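Long-range contacts in HIAXHD3 (Humicola insolens, PDB 3ZXK), which hydrolyses terminal alpha-L-arabinofuranosyl side chains, probably from arabinoxylan, and has served as a scaffold for introducing endo-xylanase activity: residues P11-A19 with T373-A381; V22-Y31 with P43-W53. One frame throughout, in Å; residues are numbered along the deposited sequence.

Interaction 1 of 2, residues P11-A19 with T373-A381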
loop_
_atom_site.group_PDB
_atom_site.type_symbol
_atom_site.label_atom_id
_atom_site.label_comp_id
_atom_site.label_asym_id
_atom_site.label_seq_id
_atom_site.Cartn_x
_atom_site.Cartn_y
_atom_site.Cartn_z
ATOM N N PRO A 11 -6.047 -3.245 15.162
ATOM C CA PRO A 11 -5.153 -2.405 14.375
ATOM C C PRO A 11 -5.722 -0.997 14.154
ATOM O O PRO A 11 -6.948 -0.783 14.220
ATOM C CB PRO A 11 -5.025 -3.175 13.062
ATOM C CG PRO A 11 -6.363 -3.827 12.914
ATOM C CD PRO A 11 -6.754 -4.232 14.313
ATOM N N VAL A 12 -4.834 -0.040 13.900
ATOM C CA VAL A 12 -5.319 1.326 13.709
ATOM C C VAL A 12 -5.914 1.565 12.319
ATOM O O VAL A 12 -6.789 2.411 12.160
ATOM C CB VAL A 12 -4.262 2.388 14.079
ATOM C CG1 VAL A 12 -3.879 2.231 15.535
ATOM C CG2 VAL A 12 -3.023 2.291 13.180
ATOM N N LEU A 13 -5.483 0.784 11.332
ATOM C CA LEU A 13 -5.997 0.910 9.969
ATOM C C LEU A 13 -5.975 -0.490 9.411
ATOM O O LEU A 13 -4.909 -1.103 9.340
ATOM C CB LEU A 13 -5.094 1.825 9.138
ATOM C CG LEU A 13 -5.481 1.969 7.653
ATOM C CD1 LEU A 13 -6.868 2.552 7.441
ATOM C CD2 LEU A 13 -4.434 2.778 6.903
ATOM N N TRP A 14 -7.131 -1.029 9.035
ATOM C CA TRP A 14 -7.172 -2.401 8.560
ATOM C C TRP A 14 -7.092 -2.440 7.062
ATOM O O TRP A 14 -8.003 -2.944 6.380
ATOM C CB TRP A 14 -8.438 -3.081 9.034
ATOM C CG TRP A 14 -8.264 -4.575 9.157
ATOM C CD1 TRP A 14 -7.714 -5.449 8.238
ATOM C CD2 TRP A 14 -8.664 -5.397 10.293
ATOM N NE1 TRP A 14 -7.753 -6.729 8.712
ATOM C CE2 TRP A 14 -8.306 -6.766 9.956
ATOM C CE3 TRP A 14 -9.279 -5.135 11.518
ATOM C CZ2 TRP A 14 -8.527 -7.816 10.833
ATOM C CZ3 TRP A 14 -9.495 -6.200 12.399
ATOM C CH2 TRP A 14 -9.139 -7.508 12.056
ATOM N N GLU A 15 -6.015 -1.883 6.531
ATOM C CA GLU A 15 -5.783 -1.852 5.080
ATOM C C GLU A 15 -4.288 -2.062 4.869
ATOM O O GLU A 15 -3.460 -1.596 5.669
ATOM C CB GLU A 15 -6.231 -0.515 4.461
ATOM C CG GLU A 15 -7.754 -0.297 4.423
ATOM C CD GLU A 15 -8.192 0.996 3.725
ATOM O OE1 GLU A 15 -7.416 1.486 2.883
ATOM O OE2 GLU A 15 -9.301 1.537 4.024
ATOM N N ASP A 16 -3.936 -2.752 3.784
ATOM C CA ASP A 16 -2.569 -3.162 3.471
ATOM C C ASP A 16 -1.660 -1.955 3.177
ATOM O O ASP A 16 -1.716 -1.400 2.088
ATOM C CB ASP A 16 -2.644 -4.092 2.260
ATOM C CG ASP A 16 -1.321 -4.617 1.819
ATOM O OD1 ASP A 16 -0.475 -4.921 2.684
ATOM O OD2 ASP A 16 -1.155 -4.769 0.585
ATOM N N HIS A 17 -0.787 -1.605 4.123
ATOM C CA HIS A 17 0.144 -0.432 4.015
ATOM C C HIS A 17 1.481 -0.846 4.589
ATOM O O HIS A 17 1.885 -0.405 5.669
ATOM C CB HIS A 17 -0.458 0.851 4.640
ATOM C CG HIS A 17 -1.387 1.606 3.707
ATOM N ND1 HIS A 17 -0.938 2.293 2.625
ATOM C CD2 HIS A 17 -2.765 1.725 3.694
ATOM C CE1 HIS A 17 -1.986 2.843 1.974
ATOM N NE2 HIS A 17 -3.102 2.498 2.631
ATOM N N PRO A 18 2.190 -1.734 3.882
ATOM C CA PRO A 18 3.404 -2.346 4.429
ATOM C C PRO A 18 4.632 -1.460 4.427
ATOM O O PRO A 18 4.647 -0.404 3.768
ATOM C CB PRO A 18 3.681 -3.491 3.450
ATOM C CG PRO A 18 3.155 -2.976 2.154
ATOM C CD PRO A 18 1.878 -2.276 2.548
ATOM N N ALA A 19 5.662 -1.903 5.158
ATOM C CA ALA A 19 6.977 -1.236 5.190
ATOM C C ALA A 19 6.909 0.233 5.591
ATOM O O ALA A 19 7.618 1.084 5.052
ATOM C CB ALA A 19 7.726 -1.412 3.872
ATOM N N THR A 373 -7.243 -0.653 -9.155
ATOM C CA THR A 373 -7.388 -1.419 -7.912
ATOM C C THR A 373 -7.449 -0.535 -6.675
ATOM O O THR A 373 -7.067 0.669 -6.683
ATOM C CB THR A 373 -6.256 -2.459 -7.734
ATOM O OG1 THR A 373 -5.031 -1.812 -7.368
ATOM C CG2 THR A 373 -6.048 -3.293 -9.020
ATOM N N ARG A 374 -7.902 -1.138 -5.591
ATOM C CA ARG A 374 -7.894 -0.480 -4.302
ATOM C C ARG A 374 -7.918 -1.507 -3.175
ATOM O O ARG A 374 -8.331 -2.645 -3.367
ATOM C CB ARG A 374 -9.016 0.543 -4.158
ATOM C CG ARG A 374 -10.411 -0.066 -4.209
ATOM C CD ARG A 374 -11.446 1.041 -4.268
ATOM N NE ARG A 374 -11.661 1.662 -2.967
ATOM C CZ ARG A 374 -12.035 2.928 -2.795
ATOM N NH1 ARG A 374 -12.183 3.736 -3.841
ATOM N NH2 ARG A 374 -12.243 3.396 -1.578
ATOM N N ARG A 375 -7.442 -1.078 -2.016
ATOM C CA ARG A 375 -7.286 -1.947 -0.832
ATOM C C ARG A 375 -8.627 -2.333 -0.253
ATOM O O ARG A 375 -9.553 -1.540 -0.267
ATOM C CB ARG A 375 -6.440 -1.253 0.234
ATOM C CG ARG A 375 -5.027 -1.021 -0.236
ATOM C CD ARG A 375 -4.307 -0.019 0.653
ATOM N NE ARG A 375 -2.956 0.245 0.153
ATOM C CZ ARG A 375 -2.669 1.065 -0.868
ATOM N NH1 ARG A 375 -3.640 1.766 -1.485
ATOM N NH2 ARG A 375 -1.389 1.241 -1.225
ATOM N N ILE A 376 -8.712 -3.562 0.245
ATOM C CA ILE A 376 -9.893 -4.040 0.964
ATOM C C ILE A 376 -9.706 -3.700 2.461
ATOM O O ILE A 376 -8.660 -4.021 3.045
ATOM C CB ILE A 376 -10.048 -5.577 0.774
ATOM C CG1 ILE A 376 -10.237 -5.958 -0.726
ATOM C CG2 ILE A 376 -11.231 -6.088 1.605
ATOM C CD1 ILE A 376 -10.122 -7.447 -1.015
ATOM N N ALA A 377 -10.721 -3.103 3.085
ATOM C CA ALA A 377 -10.662 -2.878 4.527
ATOM C C ALA A 377 -11.203 -4.096 5.257
ATOM O O ALA A 377 -12.166 -4.708 4.832
ATOM C CB ALA A 377 -11.428 -1.616 4.930
ATOM N N GLY A 378 -10.567 -4.449 6.369
ATOM C CA GLY A 378 -10.907 -5.668 7.066
ATOM C C GLY A 378 -11.702 -5.440 8.328
ATOM O O GLY A 378 -11.828 -4.317 8.801
ATOM N N PRO A 379 -12.192 -6.531 8.916
ATOM C CA PRO A 379 -11.906 -7.904 8.453
ATOM C C PRO A 379 -12.748 -8.406 7.270
ATOM O O PRO A 379 -12.341 -9.381 6.633
ATOM C CB PRO A 379 -12.188 -8.752 9.704
ATOM C CG PRO A 379 -13.232 -7.958 10.446
ATOM C CD PRO A 379 -12.859 -6.509 10.238
ATOM N N LYS A 380 -13.896 -7.766 7.002
ATOM C CA LYS A 380 -14.782 -8.166 5.894
ATOM C C LYS A 380 -15.393 -6.944 5.249
ATOM O O LYS A 380 -15.849 -6.046 5.941
ATOM C CB LYS A 380 -15.920 -9.085 6.371
ATOM C CG LYS A 380 -15.481 -10.246 7.232
ATOM C CD LYS A 380 -16.674 -11.153 7.533
ATOM C CE LYS A 380 -16.276 -12.332 8.408
ATOM N NZ LYS A 380 -17.449 -13.197 8.768
ATOM N N ALA A 381 -15.419 -6.928 3.922
ATOM C CA ALA A 381 -15.981 -5.795 3.184
ATOM C C ALA A 381 -16.558 -6.223 1.862
ATOM O O ALA A 381 -16.088 -7.195 1.244
ATOM C CB ALA A 381 -14.934 -4.706 2.944
HETATM O O HOH W 1 -6.050 -4.634 2.811
#
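Trp-14 and Gly-378 meet in a buried loop-to-loop interface between the family 43 catalytic region and the C-terminal concanavalin A-like region. Gly-378 N donates to Trp-14 O (3.0 Å), and its CA lies under the five-membered indole ring in a CH-pi contact. Pro-379 continues along the same face, its CD beneath the six-membered ring, while Pro-11 CG lies against the opposite face. With chi1 at -153°, CG turns away from the backbone N and the indole is laid along the Gly-Pro backbone. An alanine here is likely to leave Gly-378 and Pro-379 without their aromatic cover and open a gap beside Pro-11. At the other end, the extended Arg-375 chain brings NE to Asp-16 O (2.8 Å) and sets its guanidinium flat on the His-17 ring, planes 7° apart; His-17 ND1 binds Ser-33, and Arg-375 NH2 forms a salt bridge with Glu-334. A water joins Asp-16 N to Ile-376 O, while Asp-16 OD1 accepts from the backbone of Arg-273, a residue of the sugar-binding pocket. The join thus rests on backbone carbonyls and flat-group stacking, with no salt bridge between the two segments.

Interaction 2 of 2, residues V22-Y31 with P43-W53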
loop_
_atom_site.group_PDB
_atom_site.type_symbol
_atom_site.label_atom_id
_atom_site.label_comp_id
_atom_site.label_asym_id
_atom_site.label_seq_id
_atom_site.Cartn_x
_atom_site.Cartn_y
_atom_site.Cartn_z
ATOM N N VAL A 22 7.028 6.361 9.641
ATOM C CA VAL A 22 6.166 7.377 10.274
ATOM C C VAL A 22 7.005 8.512 10.843
ATOM O O VAL A 22 8.097 8.286 11.369
ATOM C CB VAL A 22 5.293 6.824 11.438
ATOM C CG1 VAL A 22 4.005 6.156 10.954
ATOM C CG2 VAL A 22 6.098 5.942 12.400
ATOM N N PHE A 23 6.495 9.731 10.732
ATOM C CA PHE A 23 7.168 10.883 11.336
ATOM C C PHE A 23 6.151 11.963 11.615
ATOM O O PHE A 23 5.020 11.866 11.158
ATOM C CB PHE A 23 8.338 11.401 10.465
ATOM C CG PHE A 23 7.927 11.846 9.085
ATOM C CD1 PHE A 23 7.871 10.957 8.023
ATOM C CD2 PHE A 23 7.565 13.163 8.854
ATOM C CE1 PHE A 23 7.459 11.367 6.757
ATOM C CE2 PHE A 23 7.180 13.588 7.583
ATOM C CZ PHE A 23 7.146 12.699 6.525
ATOM N N ARG A 24 6.553 12.962 12.387
ATOM C CA ARG A 24 5.646 14.040 12.753
ATOM C C ARG A 24 6.174 15.356 12.239
ATOM O O ARG A 24 7.387 15.616 12.308
ATOM C CB ARG A 24 5.523 14.123 14.279
ATOM C CG ARG A 24 4.583 15.209 14.741
ATOM C CD ARG A 24 4.340 15.163 16.239
ATOM N NE ARG A 24 5.556 15.353 17.026
ATOM C CZ ARG A 24 6.053 16.536 17.379
ATOM N NH1 ARG A 24 5.454 17.669 17.005
ATOM N NH2 ARG A 24 7.154 16.598 18.110
ATOM N N VAL A 25 5.273 16.179 11.705
ATOM C CA VAL A 25 5.567 17.606 11.467
ATOM C C VAL A 25 4.537 18.397 12.232
ATOM O O VAL A 25 3.352 18.375 11.880
ATOM C CB VAL A 25 5.483 17.974 9.971
ATOM C CG1 VAL A 25 5.936 19.424 9.772
ATOM C CG2 VAL A 25 6.325 17.013 9.134
ATOM N N GLY A 26 4.959 19.082 13.287
ATOM C CA GLY A 26 4.005 19.862 14.077
ATOM C C GLY A 26 2.899 18.991 14.642
ATOM O O GLY A 26 3.183 18.070 15.410
ATOM N N SER A 27 1.646 19.318 14.300
ATOM C CA SER A 27 0.468 18.589 14.763
ATOM C C SER A 27 0.077 17.370 13.907
ATOM O O SER A 27 -0.879 16.660 14.216
ATOM C CB SER A 27 -0.713 19.566 14.853
ATOM O OG SER A 27 -0.390 20.578 15.774
ATOM N N VAL A 28 0.834 17.103 12.848
ATOM C CA VAL A 28 0.428 16.102 11.870
ATOM C C VAL A 28 1.424 14.953 11.790
ATOM O O VAL A 28 2.642 15.175 11.736
ATOM C CB VAL A 28 0.266 16.715 10.446
ATOM C CG1 VAL A 28 -0.210 15.628 9.491
ATOM C CG2 VAL A 28 -0.700 17.892 10.472
ATOM N N PHE A 29 0.896 13.735 11.775
ATOM C CA PHE A 29 1.733 12.548 11.543
ATOM C C PHE A 29 1.558 12.116 10.098
ATOM O O PHE A 29 0.440 12.119 9.556
ATOM C CB PHE A 29 1.291 11.381 12.418
ATOM C CG PHE A 29 1.332 11.665 13.887
ATOM C CD1 PHE A 29 2.521 11.458 14.613
ATOM C CD2 PHE A 29 0.195 12.095 14.575
ATOM C CE1 PHE A 29 2.580 11.695 15.983
ATOM C CE2 PHE A 29 0.256 12.336 15.961
ATOM C CZ PHE A 29 1.448 12.130 16.660
ATOM N N TYR A 30 2.653 11.693 9.490
ATOM C CA TYR A 30 2.678 11.182 8.115
ATOM C C TYR A 30 3.211 9.763 8.090
ATOM O O TYR A 30 4.065 9.418 8.892
ATOM C CB TYR A 30 3.519 12.087 7.206
ATOM C CG TYR A 30 2.870 13.425 6.964
ATOM C CD1 TYR A 30 1.786 13.550 6.089
ATOM C CD2 TYR A 30 3.311 14.558 7.642
ATOM C CE1 TYR A 30 1.179 14.773 5.887
ATOM C CE2 TYR A 30 2.713 15.791 7.446
ATOM C CZ TYR A 30 1.674 15.887 6.559
ATOM O OH TYR A 30 1.048 17.079 6.357
ATOM N N TYR A 31 2.700 8.958 7.171
ATOM C CA TYR A 31 2.980 7.504 7.099
ATOM C C TYR A 31 3.174 7.223 5.631
ATOM O O TYR A 31 2.317 7.579 4.809
ATOM C CB TYR A 31 1.716 6.809 7.599
ATOM C CG TYR A 31 1.610 5.300 7.633
ATOM C CD1 TYR A 31 1.820 4.510 6.496
ATOM C CD2 TYR A 31 1.185 4.675 8.801
ATOM C CE1 TYR A 31 1.631 3.128 6.532
ATOM C CE2 TYR A 31 1.012 3.302 8.839
ATOM C CZ TYR A 31 1.221 2.540 7.723
ATOM O OH TYR A 31 1.014 1.187 7.872
ATOM N N PRO A 43 2.224 5.550 -1.279
ATOM C CA PRO A 43 1.195 6.412 -0.674
ATOM C C PRO A 43 1.719 7.085 0.582
ATOM O O PRO A 43 2.619 6.542 1.267
ATOM C CB PRO A 43 0.104 5.430 -0.240
ATOM C CG PRO A 43 0.564 4.085 -0.596
ATOM C CD PRO A 43 1.878 4.118 -1.255
ATOM N N VAL A 44 1.156 8.260 0.848
ATOM C CA VAL A 44 1.342 8.984 2.101
ATOM C C VAL A 44 -0.029 9.110 2.768
ATOM O O VAL A 44 -0.989 9.587 2.134
ATOM C CB VAL A 44 1.921 10.402 1.892
ATOM C CG1 VAL A 44 2.161 11.109 3.219
ATOM C CG2 VAL A 44 3.253 10.336 1.141
ATOM N N LEU A 45 -0.093 8.679 4.026
ATOM C CA LEU A 45 -1.275 8.860 4.864
ATOM C C LEU A 45 -1.011 9.912 5.909
ATOM O O LEU A 45 0.148 10.153 6.304
ATOM C CB LEU A 45 -1.689 7.550 5.540
ATOM C CG LEU A 45 -1.656 6.260 4.689
ATOM C CD1 LEU A 45 -1.876 5.067 5.610
ATOM C CD2 LEU A 45 -2.707 6.307 3.599
ATOM N N LYS A 46 -2.095 10.535 6.367
ATOM C CA LYS A 46 -2.031 11.598 7.342
ATOM C C LYS A 46 -2.929 11.252 8.534
ATOM O O LYS A 46 -4.009 10.655 8.361
ATOM C CB LYS A 46 -2.530 12.865 6.661
ATOM C CG LYS A 46 -2.975 13.977 7.554
ATOM C CD LYS A 46 -3.546 15.128 6.762
ATOM C CE LYS A 46 -3.718 16.305 7.705
ATOM N NZ LYS A 46 -4.185 17.515 6.988
ATOM N N SER A 47 -2.473 11.629 9.725
ATOM C CA SER A 47 -3.237 11.487 10.967
ATOM C C SER A 47 -2.927 12.600 11.947
ATOM O O SER A 47 -1.848 13.135 11.931
ATOM C CB SER A 47 -2.912 10.165 11.658
ATOM O OG SER A 47 -3.754 10.002 12.774
ATOM N N TYR A 48 -3.866 12.876 12.840
ATOM C CA TYR A 48 -3.623 13.815 13.928
ATOM C C TYR A 48 -3.374 13.094 15.251
ATOM O O TYR A 48 -2.971 13.720 16.240
ATOM C CB TYR A 48 -4.784 14.802 14.071
ATOM C CG TYR A 48 -4.955 15.727 12.904
ATOM C CD1 TYR A 48 -4.110 16.822 12.731
ATOM C CD2 TYR A 48 -5.977 15.515 11.951
ATOM C CE1 TYR A 48 -4.291 17.693 11.652
ATOM C CE2 TYR A 48 -6.154 16.379 10.872
ATOM C CZ TYR A 48 -5.301 17.456 10.732
ATOM O OH TYR A 48 -5.468 18.320 9.673
ATOM N N ASP A 49 -3.585 11.773 15.261
ATOM C CA ASP A 49 -3.528 11.007 16.504
ATOM C C ASP A 49 -2.862 9.634 16.421
ATOM O O ASP A 49 -2.877 8.932 17.411
ATOM C CB ASP A 49 -4.951 10.860 17.092
ATOM C CG ASP A 49 -5.925 10.153 16.141
ATOM O OD1 ASP A 49 -5.493 9.663 15.070
ATOM O OD2 ASP A 49 -7.138 10.123 16.456
ATOM N N LEU A 50 -2.241 9.307 15.280
ATOM C CA LEU A 50 -1.658 7.976 14.997
ATOM C C LEU A 50 -2.668 6.864 14.862
ATOM O O LEU A 50 -2.295 5.706 14.617
ATOM C CB LEU A 50 -0.571 7.572 16.010
ATOM C CG LEU A 50 0.733 8.349 16.023
ATOM C CD1 LEU A 50 1.599 7.928 17.197
ATOM C CD2 LEU A 50 1.474 8.126 14.718
ATOM N N VAL A 51 -3.949 7.209 14.935
ATOM C CA VAL A 51 -5.006 6.198 14.959
ATOM C C VAL A 51 -5.932 6.275 13.750
ATOM O O VAL A 51 -6.213 5.259 13.137
ATOM C CB VAL A 51 -5.799 6.310 16.267
ATOM C CG1 VAL A 51 -7.025 5.416 16.262
ATOM C CG2 VAL A 51 -4.888 5.989 17.442
ATOM N N HIS A 52 -6.407 7.470 13.410
ATOM C CA HIS A 52 -7.300 7.630 12.270
ATOM C C HIS A 52 -6.533 8.223 11.122
ATOM O O HIS A 52 -6.086 9.378 11.188
ATOM C CB HIS A 52 -8.459 8.528 12.671
ATOM C CG HIS A 52 -9.236 8.010 13.860
ATOM N ND1 HIS A 52 -9.043 8.461 15.117
ATOM C CD2 HIS A 52 -10.211 7.023 13.944
ATOM C CE1 HIS A 52 -9.876 7.816 15.963
ATOM N NE2 HIS A 52 -10.590 6.936 15.248
ATOM N N TRP A 53 -6.347 7.423 10.078
ATOM C CA TRP A 53 -5.474 7.758 8.953
ATOM C C TRP A 53 -6.298 7.989 7.716
ATOM O O TRP A 53 -7.294 7.273 7.490
ATOM C CB TRP A 53 -4.515 6.621 8.696
ATOM C CG TRP A 53 -3.555 6.404 9.812
ATOM C CD1 TRP A 53 -3.683 5.545 10.892
ATOM C CD2 TRP A 53 -2.281 7.082 9.996
ATOM N NE1 TRP A 53 -2.577 5.607 11.698
ATOM C CE2 TRP A 53 -1.693 6.533 11.221
ATOM C CE3 TRP A 53 -1.577 8.044 9.276
ATOM C CZ2 TRP A 53 -0.453 6.956 11.693
ATOM C CZ3 TRP A 53 -0.345 8.479 9.776
ATOM C CH2 TRP A 53 0.208 7.936 10.947
HETATM O O HOH W 2 -2.387 16.293 16.456
HETATM O O HOH W 3 -1.567 17.705 5.312
#
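Phe-29 and Leu-50 pack closely where the loop after strand 43-47 folds over the antiparallel pair 28-31 and 43-47. Leu-50 CG stands 3.7 Å over the centroid of the Phe-29 ring, while Tyr-48 O meets the ring edge at CE2. Four backbone bonds hold the strands in register, those from Phe-29 N to Ser-47 O (2.8 Å) and from Leu-45 N to Tyr-31 O nearly straight. On the same sheet face Trp-53 folds back: its CZ3 comes to 3.4 Å from Tyr-31 CB, and the Tyr-31 ring turns its edge to the indole face, planes at 68°. Chi1 of 178° swings the Tyr-31 ring alongside Leu-45, whose CD1 covers one of its faces. Ser-47 CB backs the indole from the opposite side. The other sheet face is looser and wetter. There Val-28 CG1 rests on Lys-46 CG (3.8 Å), Tyr-30 OH bonds to Gly-122 O and through a water to Lys-46 NZ, and that ammonium reaches Glu-123 and Glu-314. Another water bridges Ser-27 O and Tyr-48 O beside the type II' turn. Strands 21-25 and 54-58 flank the pair in a four-stranded antiparallel sheet, and Val-253 of strand 250-254 packs against Phe-29 and Leu-50.

Overall arrangement
Interaction 2 is nested within the long chain loop closed by interaction 1, their centres about 17 Å apart. Interaction 2 stays inside one four-stranded sheet of the family 43 region, consistent with a blade of its five-bladed beta-propeller; interaction 1 joins the loop preceding that sheet to the connection between strands 372-375 and 380-388, in different sheets of the C-terminal beta-sandwich. They touch directly: Tyr-31 OH probably bonds to His-17 O (2.9 Å), Pro-43 packs on Arg-375, and Val-12 on Val-51 and Trp-53. The loop 11-19 therefore lies between blade and sandwich, with the side chain of Asp-16 about 9 Å from the bound arabinofuranose, so the join lies close to the sugar site without lining it at Asp-16.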